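Long-range contacts in GTPase-activating protein skywalker (Drosophila melanogaster, PDB 6R82), which acts as a GTPase-activating protein for Rab35 in synaptic vesicle protein recycling, the chain described being its TLDc domain: residues 33-38 with 49-54; 57-62 with 179-184; 72-77 with 93-98; 126-131 with 161-166. All coordinates share one frame; numbering follows the deposited sequence.

All four contacts belong to the antiparallel sheet of the TLDc domain and the helix and loops laid against it; no ligand marks a site here. Interaction 1 joins edge strand 30-36 to the helix after it and meets interaction 2 directly, Leu34 N lying 2.7 Å from Val181 O. Interaction 2 pairs 57-62 with 179-184 and closes a long loop that holds interactions 3 and 4. Thr57 O approaches Cys73 N at 2.8 Å, linking it to interaction 3, which in turn meets interaction 4 where Phe93 N is 2.8 Å from Met129 O. Interactions 1 and 4 are the far ends, their centres about 22 Å apart.

Interaction 1: residues 33-38 with 49-54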
loop_
_atom_site.group_PDB
_atom_site.type_symbol
_atom_site.label_atom_id
_atom_site.label_comp_id
_atom_site.label_asym_id
_atom_site.label_seq_id
_atom_site.Cartn_x
_atom_site.Cartn_y
_atom_site.Cartn_z
ATOM N N LEU A 33 -4.175 -0.688 -13.787
ATOM C CA LEU A 33 -3.752 0.552 -13.153
ATOM C C LEU A 33 -4.977 1.382 -12.783
ATOM O O LEU A 33 -5.724 1.809 -13.668
ATOM C CB LEU A 33 -2.851 1.332 -14.111
ATOM C CG LEU A 33 -2.444 2.708 -13.587
ATOM C CD1 LEU A 33 -1.426 2.500 -12.463
ATOM C CD2 LEU A 33 -1.902 3.608 -14.706
ATOM N N LEU A 34 -5.184 1.617 -11.479
ATOM C CA LEU A 34 -6.332 2.410 -11.017
ATOM C C LEU A 34 -6.020 3.898 -10.887
ATOM O O LEU A 34 -6.914 4.732 -11.083
ATOM C CB LEU A 34 -6.825 1.913 -9.650
ATOM C CG LEU A 34 -7.082 0.406 -9.523
ATOM C CD1 LEU A 34 -7.422 0.035 -8.082
ATOM C CD2 LEU A 34 -8.214 -0.016 -10.479
ATOM N N TYR A 35 -4.783 4.243 -10.534
ATOM C CA TYR A 35 -4.442 5.607 -10.152
ATOM C C TYR A 35 -2.950 5.786 -10.309
ATOM O O TYR A 35 -2.177 4.935 -9.852
ATOM C CB TYR A 35 -4.840 5.910 -8.695
ATOM C CG TYR A 35 -4.512 7.347 -8.259
ATOM C CD1 TYR A 35 -5.367 8.402 -8.573
ATOM C CD2 TYR A 35 -3.348 7.639 -7.559
ATOM C CE1 TYR A 35 -5.077 9.702 -8.194
ATOM C CE2 TYR A 35 -3.051 8.941 -7.174
ATOM C CZ TYR A 35 -3.922 9.960 -7.496
ATOM O OH TYR A 35 -3.636 11.254 -7.129
ATOM N N THR A 36 -2.546 6.897 -10.929
ATOM C CA THR A 36 -1.143 7.280 -10.955
ATOM C C THR A 36 -1.015 8.792 -10.820
ATOM O O THR A 36 -1.743 9.551 -11.467
ATOM C CB THR A 36 -0.433 6.819 -12.235
ATOM O OG1 THR A 36 0.894 7.364 -12.255
ATOM C CG2 THR A 36 -1.176 7.303 -13.458
ATOM N N THR A 37 -0.064 9.215 -9.992
ATOM C CA THR A 37 0.194 10.637 -9.799
ATOM C C THR A 37 0.740 11.297 -11.056
ATOM O O THR A 37 0.706 12.526 -11.162
ATOM C CB THR A 37 1.167 10.827 -8.647
ATOM O OG1 THR A 37 2.313 9.995 -8.867
ATOM C CG2 THR A 37 0.516 10.412 -7.341
ATOM N N GLU A 38 1.219 10.507 -12.020
ATOM C CA GLU A 38 1.677 11.056 -13.288
ATOM C C GLU A 38 0.533 11.538 -14.176
ATOM O O GLU A 38 0.780 12.342 -15.083
ATOM C CB GLU A 38 2.511 10.012 -14.040
ATOM C CG GLU A 38 3.964 9.879 -13.556
ATOM C CD GLU A 38 4.865 9.179 -14.577
ATOM O OE1 GLU A 38 5.606 9.876 -15.314
ATOM O OE2 GLU A 38 4.826 7.928 -14.643
ATOM N N VAL A 49 -11.508 8.831 -4.961
ATOM C CA VAL A 49 -12.528 8.749 -5.999
ATOM C C VAL A 49 -12.216 7.607 -6.971
ATOM O O VAL A 49 -13.120 6.897 -7.438
ATOM C CB VAL A 49 -12.645 10.102 -6.725
ATOM C CG1 VAL A 49 -13.467 9.958 -7.976
ATOM C CG2 VAL A 49 -13.250 11.178 -5.784
ATOM N N ARG A 50 -10.935 7.394 -7.264
ATOM C CA ARG A 50 -10.568 6.403 -8.270
ATOM C C ARG A 50 -10.387 4.995 -7.703
ATOM O O ARG A 50 -10.679 4.017 -8.399
ATOM C CB ARG A 50 -9.297 6.847 -9.004
ATOM C CG ARG A 50 -9.628 7.794 -10.168
ATOM C CD ARG A 50 -8.488 7.969 -11.161
ATOM N NE ARG A 50 -8.875 8.840 -12.280
ATOM C CZ ARG A 50 -9.307 8.402 -13.461
ATOM N NH1 ARG A 50 -9.408 7.094 -13.714
ATOM N NH2 ARG A 50 -9.630 9.269 -14.400
ATOM N N VAL A 51 -9.912 4.838 -6.469
ATOM C CA VAL A 51 -9.499 3.517 -5.999
ATOM C C VAL A 51 -10.421 2.913 -4.951
ATOM O O VAL A 51 -10.281 1.714 -4.652
ATOM C CB VAL A 51 -8.047 3.520 -5.460
ATOM C CG1 VAL A 51 -7.108 4.280 -6.395
ATOM C CG2 VAL A 51 -7.974 4.068 -4.030
ATOM N N GLU A 52 -11.338 3.685 -4.361
ATOM C CA GLU A 52 -11.820 3.304 -3.026
ATOM C C GLU A 52 -12.760 2.102 -3.021
ATOM O O GLU A 52 -12.938 1.487 -1.964
ATOM C CB GLU A 52 -12.510 4.493 -2.343
ATOM C CG GLU A 52 -13.859 4.887 -2.913
ATOM C CD GLU A 52 -14.433 6.103 -2.171
ATOM O OE1 GLU A 52 -13.884 6.475 -1.103
ATOM O OE2 GLU A 52 -15.425 6.682 -2.653
ATOM N N GLN A 53 -13.351 1.726 -4.158
ATOM C CA GLN A 53 -14.200 0.534 -4.194
ATOM C C GLN A 53 -13.491 -0.725 -4.718
ATOM O O GLN A 53 -14.130 -1.784 -4.829
ATOM C CB GLN A 53 -15.466 0.813 -5.014
ATOM C CG GLN A 53 -16.436 1.855 -4.358
ATOM C CD GLN A 53 -17.173 1.295 -3.130
ATOM O OE1 GLN A 53 -16.724 0.339 -2.500
ATOM N NE2 GLN A 53 -18.324 1.881 -2.810
ATOM N N HIS A 54 -12.189 -0.662 -4.998
ATOM C CA HIS A 54 -11.441 -1.845 -5.445
ATOM C C HIS A 54 -10.855 -2.610 -4.265
ATOM O O HIS A 54 -10.383 -2.010 -3.302
ATOM C CB HIS A 54 -10.303 -1.453 -6.389
ATOM C CG HIS A 54 -10.770 -1.013 -7.743
ATOM N ND1 HIS A 54 -10.930 -1.889 -8.797
ATOM C CD2 HIS A 54 -11.107 0.209 -8.216
ATOM C CE1 HIS A 54 -11.372 -1.230 -9.856
ATOM N NE2 HIS A 54 -11.477 0.049 -9.533
HETATM O O HOH W 1 -9.285 4.358 -12.464
#
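Leu34, in strand 30-36 of the TLDc sheet, meets Val51 and His54 on helix 44-51 and the type I beta turn from Val51 to His54. Leu34 and Tyr35 both face Val181 of the neighbouring strand, a classic beta bulge, which brings Leu34 toward residues 49-54, with Tyr35 flanking it.

The closest apolar contact is a CH-pi interaction. Leu34 and His54 approach from opposite directions, and Leu34 CD2 sits over the middle of one imidazole face, 3.4 Å from the ring centroid and 13° off its normal. The other methyl, CD1, lies 3.5 Å from His54 CG, so a branched leucine suits the place: its fork spreads over the flat ring. Val51 adds aliphatic packing. Its CG1, anti to the carbonyl carbon (chi1 -45°), rests 3.6 Å from Tyr35 CB and also reaches Leu34 CB, while its other methyl, CG2, packs on Trp77.

Arg50 lies on the exposed side, where its long aliphatic chain can pack on Tyr35 while the guanidinium stays at the water. The extended chain crosses the Tyr35 side chain at about a right angle, with CD at the ring edge, 4.1 Å from Tyr35 CD1.

No direct hydrogen bond joins the segments; the polar link is a water. It donates to Leu34 O at 2.8 Å and accepts from Arg50 NH1 at 3.0 Å, lying at the edge of the guanidinium and in its plane.

Interaction 2: residues 57-62 with 179-184; sequences TLLMIK and LEVYGF
Leu59 and Leu179 lean across each other on one face of an antiparallel beta pairing, with Leu179 CD1 wedged between Leu59 CD2 at 3.7 Å and Ile61 CG1 at 3.6 Å. Leu179 CG stands anti to the backbone N (chi1 177°), which carries this methyl over toward strand 57-63. Val181 continues the row, its CG1 lying 3.9 Å from Thr57 CB. Branched aliphatic residues fit here because each offers methyls to more than one neighbour in a buried layer.

The other face is mixed in character. Leu58 meets Tyr182 mainly through the CB atoms, while the phenol reaches along its own strand and donates from OH to Glu180 OE1 at 3.0 Å, coming from above the carboxylate plane. Lys62 crosses obliquely from the partner strand, its bent chain bringing NZ to a long salt bridge of 3.8 Å with Glu180 OE1. A leucine in place of Glu180 would probably leave the Tyr182 hydroxyl without this acceptor and the buried Lys62 ammonium without its countercharge.

Between these two layers of side chains, Leu58 with Tyr182 and Met60 with Glu180 are hydrogen-bonded pairs, each joined by two backbone bonds; the shortest runs from Met60 N to Glu180 O, 2.8 Å.

The pairing lies inside the sheet. Strand 68-73 flanks 57-63 and strand 30-36 flanks 173-185, while helix 13-18 packs against Leu58 and Met60 through Leu15, Phe14 and Leu18.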
loop_
_atom_site.group_PDB
_atom_site.type_symbol
_atom_site.label_atom_id
_atom_site.label_comp_id
_atom_site.label_asym_id
_atom_site.label_seq_id
_atom_site.Cartn_x
_atom_site.Cartn_y
_atom_site.Cartn_z
ATOM N N THR A 57 -5.740 -4.225 -3.408
ATOM C CA THR A 57 -4.986 -3.317 -4.266
ATOM C C THR A 57 -3.502 -3.446 -3.962
ATOM O O THR A 57 -3.096 -3.980 -2.932
ATOM C CB THR A 57 -5.408 -1.838 -4.115
ATOM O OG1 THR A 57 -5.295 -1.442 -2.747
ATOM C CG2 THR A 57 -6.845 -1.621 -4.581
ATOM N N LEU A 58 -2.697 -2.961 -4.890
ATOM C CA LEU A 58 -1.248 -2.977 -4.773
ATOM C C LEU A 58 -0.764 -1.541 -4.911
ATOM O O LEU A 58 -0.998 -0.896 -5.940
ATOM C CB LEU A 58 -0.614 -3.875 -5.843
ATOM C CG LEU A 58 0.883 -4.174 -5.705
ATOM C CD1 LEU A 58 1.186 -4.763 -4.335
ATOM C CD2 LEU A 58 1.317 -5.143 -6.789
ATOM N N LEU A 59 -0.112 -1.042 -3.874
ATOM C CA LEU A 59 0.346 0.339 -3.827
ATOM C C LEU A 59 1.856 0.356 -4.028
ATOM O O LEU A 59 2.577 -0.379 -3.347
ATOM C CB LEU A 59 -0.044 0.979 -2.490
ATOM C CG LEU A 59 0.010 2.501 -2.420
ATOM C CD1 LEU A 59 -1.139 3.046 -1.569
ATOM C CD2 LEU A 59 1.358 2.928 -1.868
ATOM N N MET A 60 2.327 1.173 -4.966
ATOM C CA MET A 60 3.751 1.253 -5.286
ATOM C C MET A 60 4.217 2.701 -5.245
ATOM O O MET A 60 3.687 3.544 -5.972
ATOM C CB MET A 60 4.045 0.651 -6.658
ATOM C CG MET A 60 5.460 0.085 -6.745
ATOM S SD MET A 60 5.648 -1.013 -8.149
ATOM C CE MET A 60 4.300 -2.179 -7.873
ATOM N N ILE A 61 5.230 2.976 -4.429
ATOM C CA ILE A 61 5.782 4.316 -4.260
ATOM C C ILE A 61 7.185 4.347 -4.842
ATOM O O ILE A 61 8.022 3.493 -4.520
ATOM C CB ILE A 61 5.809 4.738 -2.780
ATOM C CG1 ILE A 61 4.385 4.807 -2.226
ATOM C CG2 ILE A 61 6.538 6.082 -2.608
ATOM C CD1 ILE A 61 4.303 4.711 -0.727
ATOM N N LYS A 62 7.445 5.340 -5.684
ATOM C CA LYS A 62 8.785 5.647 -6.171
ATOM C C LYS A 62 9.179 7.006 -5.592
ATOM O O LYS A 62 8.538 8.021 -5.890
ATOM C CB LYS A 62 8.815 5.643 -7.700
ATOM C CG LYS A 62 8.720 4.232 -8.341
ATOM C CD LYS A 62 7.749 4.194 -9.533
ATOM C CE LYS A 62 7.065 2.837 -9.679
ATOM N NZ LYS A 62 6.028 2.601 -8.626
ATOM N N LEU A 179 3.367 7.824 -7.460
ATOM C CA LEU A 179 2.617 6.798 -6.758
ATOM C C LEU A 179 1.684 6.114 -7.747
ATOM O O LEU A 179 1.049 6.780 -8.570
ATOM C CB LEU A 179 1.824 7.394 -5.595
ATOM C CG LEU A 179 0.963 6.348 -4.889
ATOM C CD1 LEU A 179 1.298 6.315 -3.427
ATOM C CD2 LEU A 179 -0.496 6.672 -5.095
ATOM N N GLU A 180 1.623 4.783 -7.666
ATOM C CA GLU A 180 0.765 3.971 -8.517
ATOM C C GLU A 180 -0.054 3.012 -7.662
ATOM O O GLU A 180 0.454 2.456 -6.685
ATOM C CB GLU A 180 1.595 3.170 -9.535
ATOM C CG GLU A 180 2.026 3.993 -10.755
ATOM C CD GLU A 180 3.015 3.258 -11.669
ATOM O OE1 GLU A 180 3.455 2.130 -11.316
ATOM O OE2 GLU A 180 3.355 3.825 -12.740
ATOM N N VAL A 181 -1.322 2.823 -8.037
ATOM C CA VAL A 181 -2.202 1.848 -7.400
ATOM C C VAL A 181 -2.783 0.936 -8.476
ATOM O O VAL A 181 -3.328 1.420 -9.472
ATOM C CB VAL A 181 -3.341 2.518 -6.602
ATOM C CG1 VAL A 181 -4.094 1.458 -5.779
ATOM C CG2 VAL A 181 -2.790 3.600 -5.688
ATOM N N TYR A 182 -2.671 -0.374 -8.268
ATOM C CA TYR A 182 -3.216 -1.387 -9.162
ATOM C C TYR A 182 -4.367 -2.105 -8.480
ATOM O O TYR A 182 -4.327 -2.337 -7.270
ATOM C CB TYR A 182 -2.135 -2.411 -9.566
ATOM C CG TYR A 182 -1.037 -1.800 -10.411
ATOM C CD1 TYR A 182 0.065 -1.188 -9.815
ATOM C CD2 TYR A 182 -1.113 -1.812 -11.796
ATOM C CE1 TYR A 182 1.069 -0.604 -10.587
ATOM C CE2 TYR A 182 -0.121 -1.223 -12.574
ATOM C CZ TYR A 182 0.969 -0.626 -11.960
ATOM O OH TYR A 182 1.958 -0.051 -12.729
ATOM N N GLY A 183 -5.394 -2.446 -9.261
ATOM C CA GLY A 183 -6.402 -3.396 -8.861
ATOM C C GLY A 183 -6.293 -4.693 -9.650
ATOM O O GLY A 183 -5.328 -4.932 -10.378
ATOM N N PHE A 184 -7.315 -5.536 -9.500
ATOM C CA PHE A 184 -7.314 -6.845 -10.152
ATOM C C PHE A 184 -8.693 -7.138 -10.719
ATOM O O PHE A 184 -9.699 -6.994 -10.015
ATOM C CB PHE A 184 -6.895 -7.952 -9.170
ATOM C CG PHE A 184 -5.539 -7.732 -8.568
ATOM C CD1 PHE A 184 -5.385 -6.912 -7.455
ATOM C CD2 PHE A 184 -4.409 -8.316 -9.128
ATOM C CE1 PHE A 184 -4.138 -6.684 -6.910
ATOM C CE2 PHE A 184 -3.152 -8.099 -8.573
ATOM C CZ PHE A 184 -3.018 -7.278 -7.463
#

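Interaction 3: residues 72-77 with 93-98; sequences YCSSRW and FGTGET
A type I beta turn from Thr95 to Thr98, just before strand 99-104 of the TLDc sheet, is tied by hydroxyls to the chain leaving strand 68-73. Ser74 OG accepts from Thr95 N at 2.9 Å in a fairly straight bond (163° at the hydrogen). Thr98 OG1 accepts from Ser74 N at 3.2 Å and itself donates to Thr95 O, which also takes the Thr98 backbone N-H. Short hydroxyl side chains suit these positions, since each can accept and donate close to the backbone. Thr98 OG1 lies anti to the carbonyl carbon (chi1 -61°), leaving CG2 to pack 3.2 Å from Tyr72 O. A valine in place of Thr98 would probably leave Ser74 N without its acceptor and Thr95 O with one donor fewer.

At the other end Phe93 reaches Trp77 with the rim of its ring, CZ coming 3.8 Å from Trp77 CE3; a flat apolar side chain suits packing on Trp77 and Met129. A water bridges Tyr72 OH (2.6 Å) and Glu97 OE1, while Glu97 OE2 forms a salt bridge with Arg25.

Around this, backbone hydrogen bonds join Tyr72 to Phe99 of strand 99-104 and Cys73 to Thr57 of strand 57-63, while Trp77 packs on strands 129-131 and 135-138.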
loop_
_atom_site.group_PDB
_atom_site.type_symbol
_atom_site.label_atom_id
_atom_site.label_comp_id
_atom_site.label_asym_id
_atom_site.label_seq_id
_atom_site.Cartn_x
_atom_site.Cartn_y
_atom_site.Cartn_z
ATOM N N TYR A 72 0.736 -4.429 -0.422
ATOM C CA TYR A 72 -0.477 -5.105 -0.848
ATOM C C TYR A 72 -1.542 -4.841 0.215
ATOM O O TYR A 72 -1.336 -5.153 1.391
ATOM C CB TYR A 72 -0.205 -6.602 -1.026
ATOM C CG TYR A 72 -1.415 -7.452 -1.327
ATOM C CD1 TYR A 72 -1.927 -7.533 -2.615
ATOM C CD2 TYR A 72 -2.045 -8.172 -0.331
ATOM C CE1 TYR A 72 -3.041 -8.313 -2.898
ATOM C CE2 TYR A 72 -3.166 -8.960 -0.605
ATOM C CZ TYR A 72 -3.650 -9.017 -1.893
ATOM O OH TYR A 72 -4.748 -9.788 -2.163
ATOM N N CYS A 73 -2.668 -4.253 -0.191
ATOM C CA CYS A 73 -3.736 -3.880 0.731
ATOM C C CYS A 73 -4.942 -4.783 0.538
ATOM O O CYS A 73 -5.508 -4.841 -0.555
ATOM C CB CYS A 73 -4.134 -2.423 0.521
ATOM S SG CYS A 73 -2.720 -1.287 0.647
ATOM N N SER A 74 -5.373 -5.436 1.615
ATOM C CA SER A 74 -6.427 -6.437 1.502
ATOM C C SER A 74 -7.819 -5.844 1.256
ATOM O O SER A 74 -8.668 -6.527 0.679
ATOM C CB SER A 74 -6.457 -7.287 2.769
ATOM O OG SER A 74 -6.684 -6.448 3.893
ATOM N N SER A 75 -8.095 -4.603 1.671
ATOM C CA SER A 75 -9.478 -4.142 1.780
ATOM C C SER A 75 -9.682 -2.825 1.045
ATOM O O SER A 75 -8.732 -2.072 0.803
ATOM C CB SER A 75 -9.882 -3.974 3.254
ATOM O OG SER A 75 -9.486 -5.106 3.994
ATOM N N ARG A 76 -10.940 -2.536 0.701
ATOM C CA ARG A 76 -11.205 -1.296 -0.018
ATOM C C ARG A 76 -10.980 -0.085 0.883
ATOM O O ARG A 76 -11.278 -0.110 2.083
ATOM C CB ARG A 76 -12.615 -1.282 -0.610
ATOM C CG ARG A 76 -13.642 -1.911 0.195
ATOM C CD ARG A 76 -14.933 -2.135 -0.573
ATOM N NE ARG A 76 -15.832 -2.627 0.450
ATOM C CZ ARG A 76 -16.924 -2.013 0.877
ATOM N NH1 ARG A 76 -17.325 -0.873 0.315
ATOM N NH2 ARG A 76 -17.632 -2.576 1.848
ATOM N N TRP A 77 -10.400 0.964 0.307
ATOM C CA TRP A 77 -10.179 2.174 1.088
ATOM C C TRP A 77 -11.499 2.817 1.487
ATOM O O TRP A 77 -11.528 3.596 2.438
ATOM C CB TRP A 77 -9.292 3.151 0.312
ATOM C CG TRP A 77 -7.836 2.707 0.237
ATOM C CD1 TRP A 77 -7.208 2.150 -0.836
ATOM C CD2 TRP A 77 -6.850 2.793 1.277
ATOM N NE1 TRP A 77 -5.898 1.876 -0.528
ATOM C CE2 TRP A 77 -5.651 2.259 0.763
ATOM C CE3 TRP A 77 -6.869 3.259 2.597
ATOM C CZ2 TRP A 77 -4.464 2.192 1.516
ATOM C CZ3 TRP A 77 -5.691 3.177 3.355
ATOM C CH2 TRP A 77 -4.504 2.655 2.805
ATOM N N PHE A 93 -8.281 -0.614 9.723
ATOM C CA PHE A 93 -9.104 -1.666 9.141
ATOM C C PHE A 93 -8.220 -2.558 8.271
ATOM O O PHE A 93 -7.032 -2.289 8.084
ATOM C CB PHE A 93 -10.279 -1.073 8.346
ATOM C CG PHE A 93 -9.854 -0.241 7.149
ATOM C CD1 PHE A 93 -9.382 1.054 7.313
ATOM C CD2 PHE A 93 -9.927 -0.766 5.862
ATOM C CE1 PHE A 93 -8.999 1.826 6.221
ATOM C CE2 PHE A 93 -9.541 -0.013 4.767
ATOM C CZ PHE A 93 -9.073 1.289 4.943
ATOM N N GLY A 94 -8.796 -3.641 7.758
ATOM C CA GLY A 94 -8.090 -4.562 6.875
ATOM C C GLY A 94 -7.914 -5.944 7.488
ATOM O O GLY A 94 -8.348 -6.224 8.604
ATOM N N THR A 95 -7.281 -6.828 6.714
ATOM C CA THR A 95 -7.025 -8.192 7.162
ATOM C C THR A 95 -5.534 -8.507 7.121
ATOM O O THR A 95 -4.723 -7.769 6.548
ATOM C CB THR A 95 -7.761 -9.236 6.308
ATOM O OG1 THR A 95 -7.018 -9.450 5.097
ATOM C CG2 THR A 95 -9.166 -8.796 5.982
ATOM N N GLY A 96 -5.197 -9.656 7.717
ATOM C CA GLY A 96 -3.840 -10.155 7.802
ATOM C C GLY A 96 -3.207 -10.581 6.492
ATOM O O GLY A 96 -2.040 -10.988 6.510
ATOM N N GLU A 97 -3.929 -10.511 5.364
ATOM C CA GLU A 97 -3.304 -10.708 4.054
ATOM C C GLU A 97 -2.530 -9.481 3.596
ATOM O O GLU A 97 -1.699 -9.589 2.684
ATOM C CB GLU A 97 -4.366 -11.085 3.004
ATOM C CG GLU A 97 -4.905 -12.521 3.142
ATOM C CD GLU A 97 -5.673 -13.008 1.888
ATOM O OE1 GLU A 97 -6.726 -12.412 1.556
ATOM O OE2 GLU A 97 -5.225 -13.988 1.238
ATOM N N THR A 98 -2.785 -8.320 4.204
ATOM C CA THR A 98 -2.023 -7.111 3.908
ATOM C C THR A 98 -0.546 -7.337 4.226
ATOM O O THR A 98 -0.210 -7.959 5.232
ATOM C CB THR A 98 -2.568 -5.942 4.749
ATOM O OG1 THR A 98 -3.947 -5.699 4.423
ATOM C CG2 THR A 98 -1.742 -4.682 4.551
HETATM O O HOH W 2 -6.258 -10.142 -0.029
#

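Interaction 4: residues 126-131 with 161-166; sequences ELFMAA and KTFNNP
Phe163 CZ meets the Phe128 ring at its edge, in plane and 3.8 Å from Phe128 CD1, while the carbonyl carbon of Glu126, from Phe128's own segment, lies over one face, offset toward the rim. The Phe163 ring carries its neighbour's methyl, Thr162 CG2, over the centre of one face, 3.8 Å above the plane. These aromatics join the chain entering strand 129-131 of the TLDc sheet to the loop between strands 154-156 and 173-185.

Phe128 and Phe163 cross at about a right angle and touch directly, and the Thr162 methyl sits beside that meeting point, 3.5 Å from Phe128 CE1. Broad rings suit the place because their rims can reach across from backbones that stay well apart. Trp112 meets Phe128 edge-to-face, and Phe163 packs on Leu100 of strand 99-104.

Threonine serves here for its two unlike branches. With CG2 anti to the backbone N, the methyl is turned to the two rings, while OG1, at chi1 -68°, faces the backbone of 126-131. The buried hydroxyl is satisfied twice, Gly140 O being its other partner. Across the contact it is the acceptor: Leu127 N donates to Thr162 OG1 at 2.8 Å, with 161° at the hydrogen.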
loop_
_atom_site.group_PDB
_atom_site.type_symbol
_atom_site.label_atom_id
_atom_site.label_comp_id
_atom_site.label_asym_id
_atom_site.label_seq_id
_atom_site.Cartn_x
_atom_site.Cartn_y
_atom_site.Cartn_z
ATOM N N GLU A 126 -2.034 -5.756 15.005
ATOM C CA GLU A 126 -3.067 -6.058 14.014
ATOM C C GLU A 126 -3.621 -4.787 13.381
ATOM O O GLU A 126 -4.832 -4.658 13.183
ATOM C CB GLU A 126 -4.210 -6.853 14.640
ATOM C CG GLU A 126 -3.876 -8.273 15.004
ATOM C CD GLU A 126 -5.067 -9.004 15.590
ATOM O OE1 GLU A 126 -5.516 -10.007 14.988
ATOM O OE2 GLU A 126 -5.562 -8.562 16.652
ATOM N N LEU A 127 -2.749 -3.839 13.042
ATOM C CA LEU A 127 -3.141 -2.511 12.568
ATOM C C LEU A 127 -2.647 -2.347 11.137
ATOM O O LEU A 127 -1.473 -2.048 10.912
ATOM C CB LEU A 127 -2.565 -1.417 13.469
ATOM C CG LEU A 127 -2.874 -1.456 14.968
ATOM C CD1 LEU A 127 -2.217 -0.265 15.686
ATOM C CD2 LEU A 127 -4.381 -1.458 15.202
ATOM N N PHE A 128 -3.553 -2.503 10.169
ATOM C CA PHE A 128 -3.166 -2.668 8.769
ATOM C C PHE A 128 -3.271 -1.378 7.960
ATOM O O PHE A 128 -2.268 -0.904 7.421
ATOM C CB PHE A 128 -4.013 -3.791 8.151
ATOM C CG PHE A 128 -3.827 -5.110 8.840
ATOM C CD1 PHE A 128 -2.575 -5.706 8.895
ATOM C CD2 PHE A 128 -4.888 -5.739 9.468
ATOM C CE1 PHE A 128 -2.389 -6.915 9.565
ATOM C CE2 PHE A 128 -4.708 -6.950 10.130
ATOM C CZ PHE A 128 -3.450 -7.535 10.173
ATOM N N MET A 129 -4.469 -0.808 7.849
ATOM C CA MET A 129 -4.729 0.340 6.988
ATOM C C MET A 129 -5.517 1.388 7.766
ATOM O O MET A 129 -6.372 1.044 8.581
ATOM C CB MET A 129 -5.543 -0.053 5.725
ATOM C CG MET A 129 -4.969 -1.225 4.891
ATOM S SD MET A 129 -6.195 -1.950 3.746
ATOM C CE MET A 129 -6.438 -0.585 2.611
ATOM N N ALA A 130 -5.243 2.663 7.485
ATOM C CA ALA A 130 -6.024 3.774 8.026
ATOM C C ALA A 130 -5.927 4.951 7.061
ATOM O O ALA A 130 -4.907 5.122 6.394
ATOM C CB ALA A 130 -5.543 4.181 9.425
ATOM N N ALA A 131 -6.996 5.742 6.961
ATOM C CA ALA A 131 -7.006 6.834 5.990
ATOM C C ALA A 131 -8.075 7.854 6.350
ATOM O O ALA A 131 -9.160 7.496 6.810
ATOM C CB ALA A 131 -7.255 6.309 4.565
ATOM N N LYS A 161 4.818 -2.396 14.688
ATOM C CA LYS A 161 4.687 -3.712 15.307
ATOM C C LYS A 161 3.787 -4.671 14.539
ATOM O O LYS A 161 3.853 -5.885 14.777
ATOM C CB LYS A 161 4.150 -3.581 16.728
ATOM C CG LYS A 161 5.242 -3.383 17.751
ATOM C CD LYS A 161 4.696 -3.205 19.150
ATOM C CE LYS A 161 3.938 -4.431 19.638
ATOM N NZ LYS A 161 2.514 -4.478 19.194
ATOM N N THR A 162 2.921 -4.174 13.660
ATOM C CA THR A 162 2.107 -5.097 12.879
ATOM C C THR A 162 2.967 -5.885 11.891
ATOM O O THR A 162 2.724 -7.075 11.672
ATOM C CB THR A 162 0.982 -4.324 12.180
ATOM O OG1 THR A 162 0.066 -3.830 13.170
ATOM C CG2 THR A 162 0.211 -5.232 11.217
ATOM N N PHE A 163 4.015 -5.266 11.345
ATOM C CA PHE A 163 4.850 -5.905 10.343
ATOM C C PHE A 163 6.311 -6.080 10.745
ATOM O O PHE A 163 7.055 -6.730 10.002
ATOM C CB PHE A 163 4.779 -5.112 9.032
ATOM C CG PHE A 163 3.420 -5.132 8.409
ATOM C CD1 PHE A 163 2.859 -6.333 7.988
ATOM C CD2 PHE A 163 2.678 -3.964 8.284
ATOM C CE1 PHE A 163 1.589 -6.370 7.429
ATOM C CE2 PHE A 163 1.409 -3.988 7.717
ATOM C CZ PHE A 163 0.860 -5.189 7.290
ATOM N N ASN A 164 6.738 -5.528 11.885
ATOM C CA ASN A 164 8.110 -5.660 12.396
ATOM C C ASN A 164 9.152 -5.361 11.324
ATOM O O ASN A 164 10.133 -6.087 11.155
ATOM C CB ASN A 164 8.348 -7.041 13.000
ATOM C CG ASN A 164 9.491 -7.041 14.005
ATOM O OD1 ASN A 164 10.665 -7.104 13.629
ATOM N ND2 ASN A 164 9.153 -6.954 15.287
ATOM N N ASN A 165 8.934 -4.286 10.604
ATOM C CA ASN A 165 9.765 -3.882 9.486
ATOM C C ASN A 165 10.794 -2.854 9.920
ATOM O O ASN A 165 10.642 -2.206 10.960
ATOM C CB ASN A 165 8.892 -3.277 8.386
ATOM C CG ASN A 165 8.070 -2.113 8.889
ATOM O OD1 ASN A 165 7.198 -2.291 9.738
ATOM N ND2 ASN A 165 8.348 -0.914 8.383
ATOM N N PRO A 166 11.858 -2.676 9.145
ATOM C CA PRO A 166 12.681 -1.481 9.287
ATOM C C PRO A 166 12.125 -0.367 8.421
ATOM O O PRO A 166 11.294 -0.626 7.536
ATOM C CB PRO A 166 14.051 -1.946 8.775
ATOM C CG PRO A 166 13.690 -2.899 7.682
ATOM C CD PRO A 166 12.438 -3.618 8.170
#